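Extracellular endo-alpha-(1->5)-L-arabinanase 1 (Bacillus subtilis, PDB 1UV4) cleaves internal alpha-1,5-linked L-arabinofuranosyl bonds of linear arabinan and branched sugar-beet arabinan, helping to break down the plant cell wall. Local coordinates at residues Q79-K84 with L136-D141; Y85-S90 with G112-E117; L157-K162 with K166-L171; P187-Q192 with Y196-S201; I215-S220 with L228-K233. All coordinates share one frame; numbering follows the deposited sequence. Where two conformers were deposited one is given.

Three sheets of a five-bladed beta-propeller supply these contacts. Interaction 1 joins the first strands of two blades, 74-81 and 135-138; interaction 2 lies in the former blade, interaction 3 in the latter. Within the former, Tyr81 O accepts from Trp86 NE1 at 2.8 Å; across the seam Lys166 NZ reaches Glu117 O at 2.7 Å. Interaction 4 forms the inner hairpin of the next blade and meets interaction 1 where Thr137 OG1 bonds Leu189 O at 2.7 Å; interaction 5 lies farther out there, its centre about 10 Å from that of interaction 4. The side chains of Gln79 and Thr188 come within about 4 and 5 Å of calcium, whose site includes Asp77, Glu135 and Asp257.

Interaction 1 (Q79-K84 with L136-D141); sequences QYYNGK and LTFDKD
Tyr81 and Phe138 meet ring to ring, with Phe138 CE1 set over one face of the tyrosine, offset toward the rim and 3.5 Å from Tyr81 CD1. The planes make an oblique pair at 46° and the centroids stand 4.9 Å apart. On the tyrosine's opposite face lies CB of Asn82, so the ring is held between its chain neighbour and the phenylalanine. Deeper in, methyl CD2 of Leu136 rests on CB and CG of Gln79, 3.7 Å from Gln79 CB. The glutamine bends at chi2 (-75°), which carries its amide past Phe138; NE2 comes near the ring plane at the CE2 edge, 4.1 Å from Phe138 CE2. Around this core, Pro144 touches Tyr81, Leu136 and Phe138, and Met165 touches Tyr81 and Leu136. Asp77 OD2 takes the backbone N-H of Leu136, linking the contact to a calcium ligand. Such apolar packing between first strands at 47° is the blade-to-blade seam of a beta-propeller.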
# COMPACT_ATOMS: atom_id res chain seq x y z
N GLN A 79 8.16 -2.52 -6.91
CA GLN A 79 8.59 -1.74 -8.06
C GLN A 79 9.82 -2.37 -8.65
O GLN A 79 10.60 -2.99 -7.95
CB GLN A 79 9.03 -0.35 -7.65
CG GLN A 79 7.96 0.60 -7.18
CD GLN A 79 7.06 1.18 -8.28
OE1 GLN A 79 5.88 1.42 -8.04
NE2 GLN A 79 7.60 1.35 -9.46
N TYR A 80 10.03 -2.16 -9.94
CA TYR A 80 11.31 -2.47 -10.57
C TYR A 80 12.14 -1.17 -10.67
O TYR A 80 11.68 -0.20 -11.23
CB TYR A 80 11.09 -3.11 -11.96
CG TYR A 80 12.32 -3.70 -12.58
CD1 TYR A 80 12.71 -5.02 -12.34
CD2 TYR A 80 13.09 -2.95 -13.42
CE1 TYR A 80 13.85 -5.56 -12.93
CE2 TYR A 80 14.23 -3.47 -14.03
CZ TYR A 80 14.61 -4.78 -13.77
OH TYR A 80 15.75 -5.26 -14.42
N TYR A 81 13.35 -1.14 -10.13
CA TYR A 81 14.18 0.07 -10.10
C TYR A 81 15.61 -0.34 -10.06
O TYR A 81 15.95 -1.25 -9.30
CB TYR A 81 13.84 0.90 -8.84
CG TYR A 81 14.78 2.03 -8.53
CD1 TYR A 81 14.89 3.12 -9.38
CD2 TYR A 81 15.56 2.01 -7.37
CE1 TYR A 81 15.78 4.17 -9.09
CE2 TYR A 81 16.43 3.03 -7.07
CZ TYR A 81 16.54 4.12 -7.90
OH TYR A 81 17.41 5.16 -7.62
N ASN A 82 16.44 0.30 -10.90
CA ASN A 82 17.90 0.10 -10.87
C ASN A 82 18.32 -1.39 -11.08
O ASN A 82 19.17 -1.94 -10.37
CB ASN A 82 18.42 0.69 -9.54
CG ASN A 82 19.88 0.84 -9.52
OD1 ASN A 82 20.48 1.26 -10.50
ND2 ASN A 82 20.50 0.46 -8.41
N GLY A 83 17.60 -2.06 -11.98
CA GLY A 83 17.78 -3.47 -12.32
C GLY A 83 17.22 -4.59 -11.43
O GLY A 83 17.54 -5.76 -11.62
N LYS A 84 16.38 -4.27 -10.46
CA LYS A 84 15.83 -5.27 -9.53
C LYS A 84 14.42 -4.92 -9.17
O LYS A 84 14.04 -3.79 -9.21
CB LYS A 84 16.61 -5.32 -8.21
CG LYS A 84 17.97 -5.95 -8.34
CD LYS A 84 18.66 -6.06 -7.00
CE LYS A 84 20.08 -6.58 -7.13
NZ LYS A 84 20.91 -6.05 -6.03
N LEU A 136 6.76 2.50 -1.99
CA LEU A 136 7.95 3.04 -2.63
C LEU A 136 7.48 4.04 -3.69
O LEU A 136 6.60 3.76 -4.52
CB LEU A 136 8.76 1.90 -3.28
CG LEU A 136 10.00 2.35 -4.05
CD1 LEU A 136 11.05 3.04 -3.17
CD2 LEU A 136 10.65 1.13 -4.71
N THR A 137 8.07 5.23 -3.65
CA THR A 137 7.79 6.22 -4.66
C THR A 137 9.10 6.89 -5.08
O THR A 137 10.15 6.64 -4.52
CB THR A 137 6.74 7.21 -4.13
OG1 THR A 137 6.33 8.10 -5.17
CG2 THR A 137 7.28 8.09 -3.05
N PHE A 138 8.99 7.67 -6.12
CA PHE A 138 10.13 8.38 -6.70
C PHE A 138 9.83 9.83 -6.83
O PHE A 138 8.72 10.23 -7.25
CB PHE A 138 10.54 7.76 -8.03
CG PHE A 138 10.87 6.31 -7.91
CD1 PHE A 138 12.14 5.90 -7.55
CD2 PHE A 138 9.86 5.36 -8.03
CE1 PHE A 138 12.42 4.57 -7.38
CE2 PHE A 138 10.15 4.05 -7.84
CZ PHE A 138 11.41 3.66 -7.52
N ASP A 139 10.81 10.65 -6.47
CA ASP A 139 10.61 12.09 -6.53
C ASP A 139 10.89 12.62 -7.94
O ASP A 139 11.14 11.84 -8.89
CB ASP A 139 11.43 12.81 -5.44
CG ASP A 139 12.94 12.67 -5.61
OD1 ASP A 139 13.44 12.45 -6.73
OD2 ASP A 139 13.75 12.84 -4.67
N LYS A 140 10.79 13.93 -8.13
CA LYS A 140 10.98 14.50 -9.45
C LYS A 140 12.35 14.24 -10.08
O LYS A 140 12.51 14.34 -11.31
CB LYS A 140 10.70 16.01 -9.43
CG LYS A 140 11.73 16.82 -8.75
CD LYS A 140 11.61 18.31 -9.08
CE LYS A 140 12.46 18.71 -10.31
NZ LYS A 140 14.01 18.72 -10.18
N ASP A 141 13.35 13.96 -9.25
CA ASP A 141 14.68 13.57 -9.72
C ASP A 141 14.86 12.07 -9.82
O ASP A 141 15.96 11.62 -10.02
CB ASP A 141 15.75 14.08 -8.75
CG ASP A 141 15.70 15.55 -8.57
OD1 ASP A 141 15.45 16.24 -9.57
OD2 ASP A 141 15.86 16.07 -7.43

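Interaction 2 (Y85-S90 with G112-E117); sequences YWLYYS and GGWKDE
Leu87 holds CG anti to its backbone N (chi1 176°), while Trp114 turns CG away from its carbonyl carbon (chi1 -66°) and sets the indole nearly perpendicular to the CA-CB-CG plane. Together these rotations bring the leucine against the six-membered ring at about a right angle. Methyl CD2 of Leu87 lies 4.0 Å from the Trp114 six-ring centroid, only 4° off the normal, a CH-pi contact over the face. Leu87 CB presses closer still, 3.5 Å from Trp114 CZ3. At the neighbouring ring atom, Tyr85 CB comes obliquely to Trp114 CH2 at 4.0 Å. Ile54 of the preceding blade touches both Leu87 and Trp114, and Ile78 of strand 74-81 in the same blade also packs on the indole.

Polar groups occupy the flanks. Glu117 brings OE2 4.1 Å from Trp86 CZ3, though its stronger partner is Ser105 OG; Trp86 NE1 donates instead to Tyr81 O. Farther along, a water accepts from Tyr89 OH at 2.6 Å and donates to Asp116 OD1 at 2.8 Å. Trp62 NE1 and Trp61 NE1 bond to the same hydroxyl and carboxylate oxygen respectively. The chemistry therefore divides: dispersion and CH-pi attraction join strand 84-91 to the chain entering strand 115-123, with strand 99-106 between them in the sheet, while hydrogen bonds to residues around them and one bridging water satisfy the polar ends.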
# COMPACT_ATOMS: atom_id res chain seq x y z
N TYR A 85 13.65 -5.94 -8.82
CA TYR A 85 12.39 -5.77 -8.12
C TYR A 85 12.66 -5.58 -6.64
O TYR A 85 13.48 -6.30 -6.07
CB TYR A 85 11.52 -7.01 -8.28
CG TYR A 85 11.09 -7.31 -9.68
CD1 TYR A 85 10.07 -6.59 -10.28
CD2 TYR A 85 11.64 -8.36 -10.41
CE1 TYR A 85 9.64 -6.86 -11.53
CE2 TYR A 85 11.24 -8.63 -11.70
CZ TYR A 85 10.21 -7.89 -12.26
OH TYR A 85 9.75 -8.14 -13.53
N TRP A 86 11.97 -4.63 -6.05
CA TRP A 86 12.04 -4.33 -4.62
C TRP A 86 10.66 -4.53 -4.05
O TRP A 86 9.69 -3.89 -4.47
CB TRP A 86 12.53 -2.90 -4.38
CG TRP A 86 13.79 -2.64 -5.11
CD1 TRP A 86 13.94 -2.12 -6.35
CD2 TRP A 86 15.09 -2.92 -4.63
NE1 TRP A 86 15.28 -2.03 -6.67
CE2 TRP A 86 16.01 -2.54 -5.62
CE3 TRP A 86 15.58 -3.48 -3.44
CZ2 TRP A 86 17.37 -2.68 -5.45
CZ3 TRP A 86 16.92 -3.64 -3.28
CH2 TRP A 86 17.81 -3.22 -4.27
N LEU A 87 10.59 -5.39 -3.06
CA LEU A 87 9.38 -5.83 -2.43
C LEU A 87 9.40 -5.40 -0.96
O LEU A 87 10.18 -5.97 -0.19
CB LEU A 87 9.24 -7.38 -2.54
CG LEU A 87 8.04 -8.02 -1.83
CD1 LEU A 87 6.74 -7.46 -2.38
CD2 LEU A 87 8.04 -9.54 -1.96
N TYR A 88 8.65 -4.35 -0.62
CA TYR A 88 8.50 -3.93 0.77
C TYR A 88 7.26 -4.67 1.30
O TYR A 88 6.28 -4.89 0.57
CB TYR A 88 8.34 -2.42 0.90
CG TYR A 88 9.60 -1.66 0.55
CD1 TYR A 88 9.89 -1.31 -0.76
CD2 TYR A 88 10.50 -1.28 1.51
CE1 TYR A 88 11.04 -0.63 -1.09
CE2 TYR A 88 11.64 -0.56 1.18
CZ TYR A 88 11.94 -0.28 -0.12
OH TYR A 88 13.06 0.41 -0.42
N TYR A 89 7.23 -5.02 2.58
CA TYR A 89 6.09 -5.76 3.13
C TYR A 89 6.05 -5.49 4.64
O TYR A 89 7.02 -5.01 5.22
CB TYR A 89 6.22 -7.26 2.81
CG TYR A 89 7.45 -7.84 3.42
CD1 TYR A 89 8.67 -7.79 2.76
CD2 TYR A 89 7.43 -8.36 4.69
CE1 TYR A 89 9.81 -8.25 3.35
CE2 TYR A 89 8.53 -8.81 5.28
CZ TYR A 89 9.75 -8.77 4.62
OH TYR A 89 10.90 -9.25 5.24
N SER A 90 4.96 -5.92 5.29
CA SER A 90 4.72 -5.60 6.69
C SER A 90 4.68 -6.88 7.52
O SER A 90 4.08 -7.89 7.12
CB SER A 90 3.36 -4.90 6.91
OG SER A 90 3.09 -3.96 5.91
N GLY A 112 10.33 -16.72 -8.54
CA GLY A 112 9.92 -16.83 -7.15
C GLY A 112 11.07 -16.83 -6.15
O GLY A 112 10.88 -17.26 -5.01
N GLY A 113 12.26 -16.40 -6.58
CA GLY A 113 13.43 -16.34 -5.71
C GLY A 113 13.58 -14.92 -5.17
O GLY A 113 13.64 -13.96 -5.97
N TRP A 114 13.64 -14.78 -3.84
CA TRP A 114 13.74 -13.47 -3.18
C TRP A 114 14.91 -13.42 -2.19
O TRP A 114 15.11 -14.30 -1.37
CB TRP A 114 12.42 -13.09 -2.48
CG TRP A 114 11.36 -12.86 -3.47
CD1 TRP A 114 10.48 -13.80 -3.97
CD2 TRP A 114 11.05 -11.64 -4.11
NE1 TRP A 114 9.65 -13.20 -4.90
CE2 TRP A 114 9.99 -11.89 -5.03
CE3 TRP A 114 11.59 -10.35 -4.05
CZ2 TRP A 114 9.43 -10.90 -5.80
CZ3 TRP A 114 11.03 -9.35 -4.84
CH2 TRP A 114 9.98 -9.64 -5.72
N LYS A 115 15.72 -12.37 -2.29
CA LYS A 115 16.82 -12.13 -1.37
C LYS A 115 16.32 -11.25 -0.20
O LYS A 115 15.72 -10.20 -0.40
CB LYS A 115 17.93 -11.38 -2.08
CG LYS A 115 19.15 -11.07 -1.22
CD LYS A 115 20.19 -10.30 -2.05
CE LYS A 115 21.11 -9.43 -1.18
NZ LYS A 115 22.25 -8.84 -1.99
N ASP A 116 16.57 -11.70 1.02
CA ASP A 116 16.27 -10.96 2.23
C ASP A 116 17.24 -9.78 2.40
O ASP A 116 18.44 -9.98 2.62
CB ASP A 116 16.33 -11.93 3.43
CG ASP A 116 16.07 -11.28 4.74
OD1 ASP A 116 15.50 -10.17 4.79
OD2 ASP A 116 16.51 -11.84 5.77
N GLU A 117 16.70 -8.57 2.29
CA GLU A 117 17.45 -7.34 2.53
C GLU A 117 17.31 -6.77 3.92
O GLU A 117 18.01 -5.81 4.29
CB GLU A 117 17.02 -6.26 1.52
CG GLU A 117 17.16 -6.66 0.05
CD GLU A 117 18.54 -6.50 -0.53
OE1 GLU A 117 19.46 -5.97 0.17
OE2 GLU A 117 18.75 -7.00 -1.70
O HOH W 1 13.02 -9.45 3.71

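Interaction 3 (L157-K162 with K166-L171); sequences LTKLDK and KPTGSL
Lys159 O is gripped by two donors, Thr168 N at 3.0 Å across the hairpin and Thr158 OG1 at 2.9 Å from the preceding residue. The amide reaches it from above the carbonyl plane, 40° out, whereas the hydroxyl is tilted from that plane by 17°. Thr158 can make this bond because OG1 stands anti to its backbone N, beside the carbonyl carbon (chi1 178°). A water donates to the same hydroxyl oxygen and to Gly169 O, each at 2.7 Å. A second water accepts from Lys159 N and donates to Thr168 O and Ser170 O, filling in the hydrogen bonding where the chain turns its corner at Gly169. Nearer the hairpin end, Asp161 N bonds Lys166 O at 2.8 Å.

Apolar groups fill the sides: Pro167 CB and CG lie against CG2 of Thr158, Leu160 CD2 lies 3.6 Å from Pro167 N, and Lys159 runs side by side with Thr168, whose CG2 is 3.9 Å from Lys159 CB. Lys166 turns from the hairpin to give its ammonium to Glu117 O and Leu119 O of the preceding blade. Direct bonds thus secure the hairpin end, while at the corner two waters bridge the carbonyls of Thr168, Gly169 and Ser170 to Thr158 OG1 and Lys159 N.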
# COMPACT_ATOMS: atom_id res chain seq x y z
N LEU A 157 6.68 9.54 6.00
CA LEU A 157 7.49 9.59 4.79
C LEU A 157 8.98 9.75 5.13
O LEU A 157 9.33 10.56 5.95
CB LEU A 157 7.03 10.74 3.92
CG LEU A 157 7.79 11.00 2.63
CD1 LEU A 157 7.48 9.96 1.61
CD2 LEU A 157 7.50 12.43 2.11
N THR A 158 9.82 8.92 4.50
CA THR A 158 11.25 9.07 4.62
C THR A 158 11.88 8.93 3.23
O THR A 158 11.45 8.14 2.39
CB THR A 158 11.86 8.03 5.59
OG1 THR A 158 13.28 8.17 5.66
CG2 THR A 158 11.57 6.61 5.12
N LYS A 159 12.97 9.65 3.05
CA LYS A 159 13.84 9.45 1.89
C LYS A 159 14.52 8.10 2.08
O LYS A 159 14.70 7.60 3.22
CB LYS A 159 14.87 10.58 1.75
CG LYS A 159 15.65 10.60 0.43
CD LYS A 159 16.41 11.94 0.27
CE LYS A 159 17.41 11.87 -0.86
NZ LYS A 159 16.80 11.77 -2.16
N LEU A 160 14.94 7.51 0.98
CA LEU A 160 15.70 6.27 0.99
C LEU A 160 17.06 6.47 0.35
O LEU A 160 17.24 7.24 -0.58
CB LEU A 160 14.96 5.18 0.20
CG LEU A 160 13.62 4.72 0.77
CD1 LEU A 160 12.89 3.84 -0.26
CD2 LEU A 160 13.77 4.01 2.07
N ASP A 161 18.05 5.72 0.84
CA ASP A 161 19.34 5.69 0.20
C ASP A 161 19.20 4.87 -1.09
O ASP A 161 18.74 3.74 -1.05
CB ASP A 161 20.34 5.06 1.16
CG ASP A 161 21.73 5.04 0.64
OD1 ASP A 161 22.00 4.35 -0.37
OD2 ASP A 161 22.66 5.65 1.20
N LYS A 162 19.62 5.43 -2.22
CA LYS A 162 19.33 4.78 -3.50
C LYS A 162 20.18 3.51 -3.69
O LYS A 162 19.79 2.62 -4.42
CB LYS A 162 19.51 5.76 -4.67
CG LYS A 162 20.90 6.27 -4.85
CD LYS A 162 20.88 7.74 -5.30
CE LYS A 162 20.84 7.91 -6.80
NZ LYS A 162 22.17 8.42 -7.33
N LYS A 166 17.15 1.69 1.96
CA LYS A 166 16.73 1.85 3.38
C LYS A 166 16.67 3.35 3.75
O LYS A 166 17.28 4.19 3.04
CB LYS A 166 17.74 1.16 4.29
CG LYS A 166 18.02 -0.32 3.98
CD LYS A 166 16.77 -1.19 4.20
CE LYS A 166 17.06 -2.69 4.00
NZ LYS A 166 17.74 -3.31 5.20
N PRO A 167 16.00 3.68 4.84
CA PRO A 167 15.80 5.08 5.19
C PRO A 167 17.07 5.87 5.46
O PRO A 167 18.08 5.38 6.04
CB PRO A 167 14.97 5.01 6.45
CG PRO A 167 14.23 3.68 6.33
CD PRO A 167 15.26 2.79 5.77
N THR A 168 16.95 7.16 5.08
CA THR A 168 17.96 8.17 5.36
C THR A 168 17.23 9.45 5.71
O THR A 168 16.15 9.70 5.20
CB THR A 168 18.89 8.37 4.14
OG1 THR A 168 19.91 9.32 4.42
CG2 THR A 168 18.19 8.99 2.98
N GLY A 169 17.84 10.26 6.55
CA GLY A 169 17.27 11.55 6.94
C GLY A 169 16.13 11.46 7.94
O GLY A 169 15.99 10.50 8.70
N SER A 170 15.32 12.52 7.95
CA SER A 170 14.23 12.69 8.88
C SER A 170 12.96 11.95 8.45
O SER A 170 12.73 11.70 7.27
CB SER A 170 13.87 14.18 9.04
OG SER A 170 15.00 15.00 9.27
N LEU A 171 12.14 11.63 9.42
CA LEU A 171 10.82 11.07 9.22
C LEU A 171 9.79 12.18 9.19
O LEU A 171 9.64 12.90 10.19
CB LEU A 171 10.52 10.06 10.34
CG LEU A 171 9.31 9.16 10.09
CD1 LEU A 171 9.46 8.25 8.85
CD2 LEU A 171 9.02 8.28 11.31
O HOH W 2 14.42 8.41 8.10
O HOH W 3 14.11 11.50 4.98

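Interaction 4 (P187-Q192 with Y196-S201); sequences PTLTYQ and YYLMVS
Tyr191 drives its CD1 corner over the centre of the Tyr196 ring, 3.4 Å above the plane, where the face of the second tyrosine forms a broad seat. The planes meet obliquely at 46°, and the centroids lie 4.6 Å apart. Tyr191 has CG anti to its backbone N (chi1 180°), which lays CB and CD1 along its partner. Farther along, Leu198 CD1 fits against Pro187 CB at 3.9 Å, extending the apolar surface.

On the other face, Thr188 and Met199 run side by side. The threonine methyl is pushed into the methionine's base, with Thr188 CG2 just 3.4 Å from Met199 CB, a close carbon-carbon contact. Beyond them Tyr197 presents its ring edge, in plane, to Gln192 O, while Gln192 folds back so that NE2 donates in its amide plane to Thr190 OG1 at 3.0 Å. Two pairs of backbone bonds, Thr188 with Met199 and Thr190 with Tyr197, fix the register. Thr188 OG1 bonds Glu135 OE2 and Asp257 OD1, placing a second-shell hydroxyl beside two calcium ligands. The whole is an antiparallel beta hairpin, the inner two strands of a propeller blade, with Thr188 turned to the central calcium site.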
# COMPACT_ATOMS: atom_id res chain seq x y z
N PRO A 187 -0.91 4.34 2.27
CA PRO A 187 -0.59 5.38 1.29
C PRO A 187 -0.16 4.85 -0.07
O PRO A 187 0.43 3.80 -0.21
CB PRO A 187 0.56 6.12 1.96
CG PRO A 187 1.26 5.06 2.72
CD PRO A 187 0.12 4.24 3.32
N THR A 188 -0.46 5.68 -1.08
CA THR A 188 0.14 5.57 -2.40
C THR A 188 0.47 6.98 -2.88
O THR A 188 -0.25 7.90 -2.61
CB THR A 188 -0.78 4.78 -3.40
OG1 THR A 188 -0.06 4.56 -4.64
CG2 THR A 188 -2.01 5.53 -3.78
N LEU A 189 1.63 7.14 -3.51
CA LEU A 189 2.18 8.45 -3.80
C LEU A 189 2.85 8.43 -5.14
O LEU A 189 3.65 7.54 -5.39
CB LEU A 189 3.18 8.80 -2.68
CG LEU A 189 3.57 10.22 -2.22
CD1 LEU A 189 2.66 11.28 -2.68
CD2 LEU A 189 3.87 10.36 -0.71
N THR A 190 2.55 9.43 -5.99
CA THR A 190 3.12 9.52 -7.32
C THR A 190 3.33 10.98 -7.67
O THR A 190 2.66 11.86 -7.12
CB THR A 190 2.18 8.84 -8.34
OG1 THR A 190 2.79 8.79 -9.66
CG2 THR A 190 0.88 9.62 -8.55
N TYR A 191 4.27 11.23 -8.58
CA TYR A 191 4.53 12.57 -9.09
C TYR A 191 4.05 12.65 -10.55
O TYR A 191 4.52 11.89 -11.40
CB TYR A 191 6.02 12.86 -8.96
CG TYR A 191 6.44 14.21 -9.45
CD1 TYR A 191 6.15 15.36 -8.72
CD2 TYR A 191 7.09 14.33 -10.67
CE1 TYR A 191 6.54 16.62 -9.19
CE2 TYR A 191 7.44 15.55 -11.17
CZ TYR A 191 7.19 16.69 -10.42
OH TYR A 191 7.58 17.90 -10.96
N GLN A 192 3.09 13.56 -10.81
CA GLN A 192 2.52 13.72 -12.15
C GLN A 192 2.28 15.20 -12.38
O GLN A 192 1.72 15.86 -11.51
CB GLN A 192 1.15 13.02 -12.26
CG GLN A 192 1.17 11.58 -11.91
CD GLN A 192 1.86 10.74 -12.95
OE1 GLN A 192 1.82 11.04 -14.16
NE2 GLN A 192 2.54 9.69 -12.50
N TYR A 196 3.07 16.34 -6.54
CA TYR A 196 3.00 15.10 -5.78
C TYR A 196 1.56 14.85 -5.38
O TYR A 196 0.86 15.74 -4.92
CB TYR A 196 3.91 15.15 -4.56
CG TYR A 196 5.37 15.25 -4.97
CD1 TYR A 196 6.10 14.12 -5.32
CD2 TYR A 196 6.01 16.47 -5.02
CE1 TYR A 196 7.44 14.18 -5.70
CE2 TYR A 196 7.35 16.56 -5.40
CZ TYR A 196 8.07 15.41 -5.73
OH TYR A 196 9.40 15.50 -6.10
N TYR A 197 1.10 13.62 -5.60
CA TYR A 197 -0.23 13.19 -5.20
C TYR A 197 -0.16 12.08 -4.19
O TYR A 197 0.57 11.10 -4.41
CB TYR A 197 -1.06 12.70 -6.40
CG TYR A 197 -1.37 13.79 -7.39
CD1 TYR A 197 -2.51 14.61 -7.26
CD2 TYR A 197 -0.50 14.05 -8.45
CE1 TYR A 197 -2.76 15.63 -8.16
CE2 TYR A 197 -0.75 15.11 -9.36
CZ TYR A 197 -1.88 15.88 -9.22
OH TYR A 197 -2.15 16.91 -10.11
N LEU A 198 -0.89 12.24 -3.10
CA LEU A 198 -1.01 11.22 -2.05
C LEU A 198 -2.46 10.72 -2.01
O LEU A 198 -3.38 11.52 -1.91
CB LEU A 198 -0.67 11.80 -0.71
CG LEU A 198 -0.85 10.86 0.48
CD1 LEU A 198 0.09 9.66 0.44
CD2 LEU A 198 -0.61 11.65 1.77
N MET A 199 -2.66 9.43 -2.15
CA MET A 199 -3.93 8.80 -1.85
C MET A 199 -3.77 7.96 -0.58
O MET A 199 -2.74 7.35 -0.36
CB MET A 199 -4.38 7.87 -2.96
CG MET A 199 -4.50 8.49 -4.26
SD MET A 199 -5.24 7.30 -5.46
CE MET A 199 -5.37 8.28 -6.90
N VAL A 200 -4.80 7.97 0.26
CA VAL A 200 -4.84 7.14 1.45
C VAL A 200 -6.20 6.44 1.50
O VAL A 200 -7.15 6.84 0.84
CB VAL A 200 -4.60 7.94 2.75
CG1 VAL A 200 -3.30 8.64 2.70
CG2 VAL A 200 -5.72 8.93 2.99
N SER A 201 -6.27 5.32 2.22
CA SER A 201 -7.54 4.73 2.61
C SER A 201 -8.00 5.34 3.93
O SER A 201 -7.24 5.34 4.89
CB SER A 201 -7.37 3.22 2.74
OG SER A 201 -7.01 2.65 1.50

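Interaction 5 (I215-S220 with L228-K233); sequences IAYGRS and LDKSGK
Gly218 lies against the backbone of Leu228, its CA 3.2 Å from Leu228 O, where the loop is drawn onto the strand. Two bonds clamp this point: Arg219 N to Leu228 O and Leu228 N to Arg219 O, each 2.9 Å long, with the second donor 37° above the carbonyl plane. Asp229 CB packs nearby, 3.7 Å from Tyr217 O.

Outward, the exposed Lys230 reaches back to the buried Tyr217; extended beyond CG, it swings its CE into the plane of the ring at the hydroxyl edge. The type I turn from Asp229 to Gly232, exposed from Lys230 to Gly232, is braced by the buried Asp229, whose OD1 accepts from Ser231 OG at 2.7 Å and from Lys233 N at 3.0 Å, the latter from above the carboxylate plane. Asp229 OD2 takes Gly240 N. Strand 212-220 runs between strands 195-203 and 241-244 of its blade, and the 228-233 loop hooks onto its end before the chain enters 241-244, the outermost strand.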
# COMPACT_ATOMS: atom_id res chain seq x y z
N ILE A 215 -11.47 5.95 -0.40
CA ILE A 215 -10.18 6.37 -0.94
C ILE A 215 -10.18 7.88 -1.04
O ILE A 215 -11.08 8.42 -1.66
CB ILE A 215 -9.89 5.74 -2.29
CG1 ILE A 215 -9.81 4.23 -2.16
CG2 ILE A 215 -8.65 6.27 -2.91
CD1 ILE A 215 -9.79 3.50 -3.43
N ALA A 216 -9.19 8.54 -0.45
CA ALA A 216 -9.10 10.01 -0.35
C ALA A 216 -7.77 10.51 -0.91
O ALA A 216 -6.80 9.81 -0.78
CB ALA A 216 -9.27 10.47 1.07
N TYR A 217 -7.75 11.74 -1.46
CA TYR A 217 -6.51 12.25 -2.07
C TYR A 217 -6.24 13.72 -1.86
O TYR A 217 -7.12 14.51 -1.52
CB TYR A 217 -6.47 11.90 -3.55
CG TYR A 217 -7.54 12.52 -4.38
CD1 TYR A 217 -7.46 13.84 -4.83
CD2 TYR A 217 -8.69 11.80 -4.73
CE1 TYR A 217 -8.45 14.41 -5.60
CE2 TYR A 217 -9.68 12.36 -5.46
CZ TYR A 217 -9.58 13.65 -5.93
OH TYR A 217 -10.59 14.20 -6.70
N GLY A 218 -4.98 14.08 -2.05
CA GLY A 218 -4.56 15.47 -1.99
C GLY A 218 -3.29 15.63 -2.81
O GLY A 218 -2.71 14.64 -3.29
N ARG A 219 -2.83 16.86 -2.97
CA ARG A 219 -1.63 17.14 -3.80
C ARG A 219 -0.74 18.20 -3.14
O ARG A 219 -1.22 19.08 -2.41
CB ARG A 219 -2.01 17.59 -5.21
CG ARG A 219 -2.54 19.02 -5.35
CD ARG A 219 -3.09 19.36 -6.71
NE ARG A 219 -3.47 20.78 -6.79
CZ ARG A 219 -3.98 21.36 -7.87
NH1 ARG A 219 -4.18 20.67 -8.98
NH2 ARG A 219 -4.29 22.64 -7.83
N SER A 220 0.52 18.20 -3.55
CA SER A 220 1.49 19.09 -2.96
C SER A 220 2.62 19.37 -3.97
O SER A 220 3.02 18.49 -4.69
CB SER A 220 2.07 18.48 -1.71
OG SER A 220 3.07 19.32 -1.17
N LEU A 228 -2.80 19.05 0.02
CA LEU A 228 -4.07 19.78 0.13
C LEU A 228 -5.12 19.10 -0.75
O LEU A 228 -4.80 18.68 -1.87
CB LEU A 228 -3.90 21.24 -0.33
CG LEU A 228 -2.83 22.03 0.39
CD1 LEU A 228 -2.87 23.46 -0.14
CD2 LEU A 228 -2.99 22.01 1.92
N ASP A 229 -6.33 18.98 -0.24
CA ASP A 229 -7.43 18.47 -1.04
C ASP A 229 -8.05 19.55 -1.94
O ASP A 229 -7.58 20.68 -1.96
CB ASP A 229 -8.45 17.72 -0.17
CG ASP A 229 -9.24 18.58 0.75
OD1 ASP A 229 -9.43 19.80 0.51
OD2 ASP A 229 -9.87 18.08 1.72
N LYS A 230 -9.07 19.19 -2.72
CA LYS A 230 -9.65 20.14 -3.69
C LYS A 230 -10.23 21.38 -3.02
O LYS A 230 -10.29 22.46 -3.63
CB LYS A 230 -10.72 19.51 -4.54
CG LYS A 230 -10.24 18.52 -5.56
CD LYS A 230 -11.36 18.17 -6.49
CE LYS A 230 -10.94 17.06 -7.38
NZ LYS A 230 -12.05 16.46 -8.15
N SER A 231 -10.67 21.24 -1.78
CA SER A 231 -11.19 22.37 -1.00
C SER A 231 -10.11 23.22 -0.35
O SER A 231 -10.41 24.23 0.24
CB SER A 231 -12.15 21.86 0.09
OG SER A 231 -11.46 21.38 1.23
N GLY A 232 -8.85 22.79 -0.43
CA GLY A 232 -7.73 23.48 0.22
C GLY A 232 -7.33 22.99 1.61
O GLY A 232 -6.42 23.56 2.22
N LYS A 233 -7.98 21.94 2.10
CA LYS A 233 -7.74 21.42 3.42
C LYS A 233 -6.57 20.43 3.42
O LYS A 233 -6.43 19.53 2.57
CB LYS A 233 -9.00 20.76 3.98
CG LYS A 233 -8.84 20.36 5.42
CD LYS A 233 -10.12 20.19 6.12
CE LYS A 233 -9.87 19.59 7.49
NZ LYS A 233 -10.89 19.96 8.50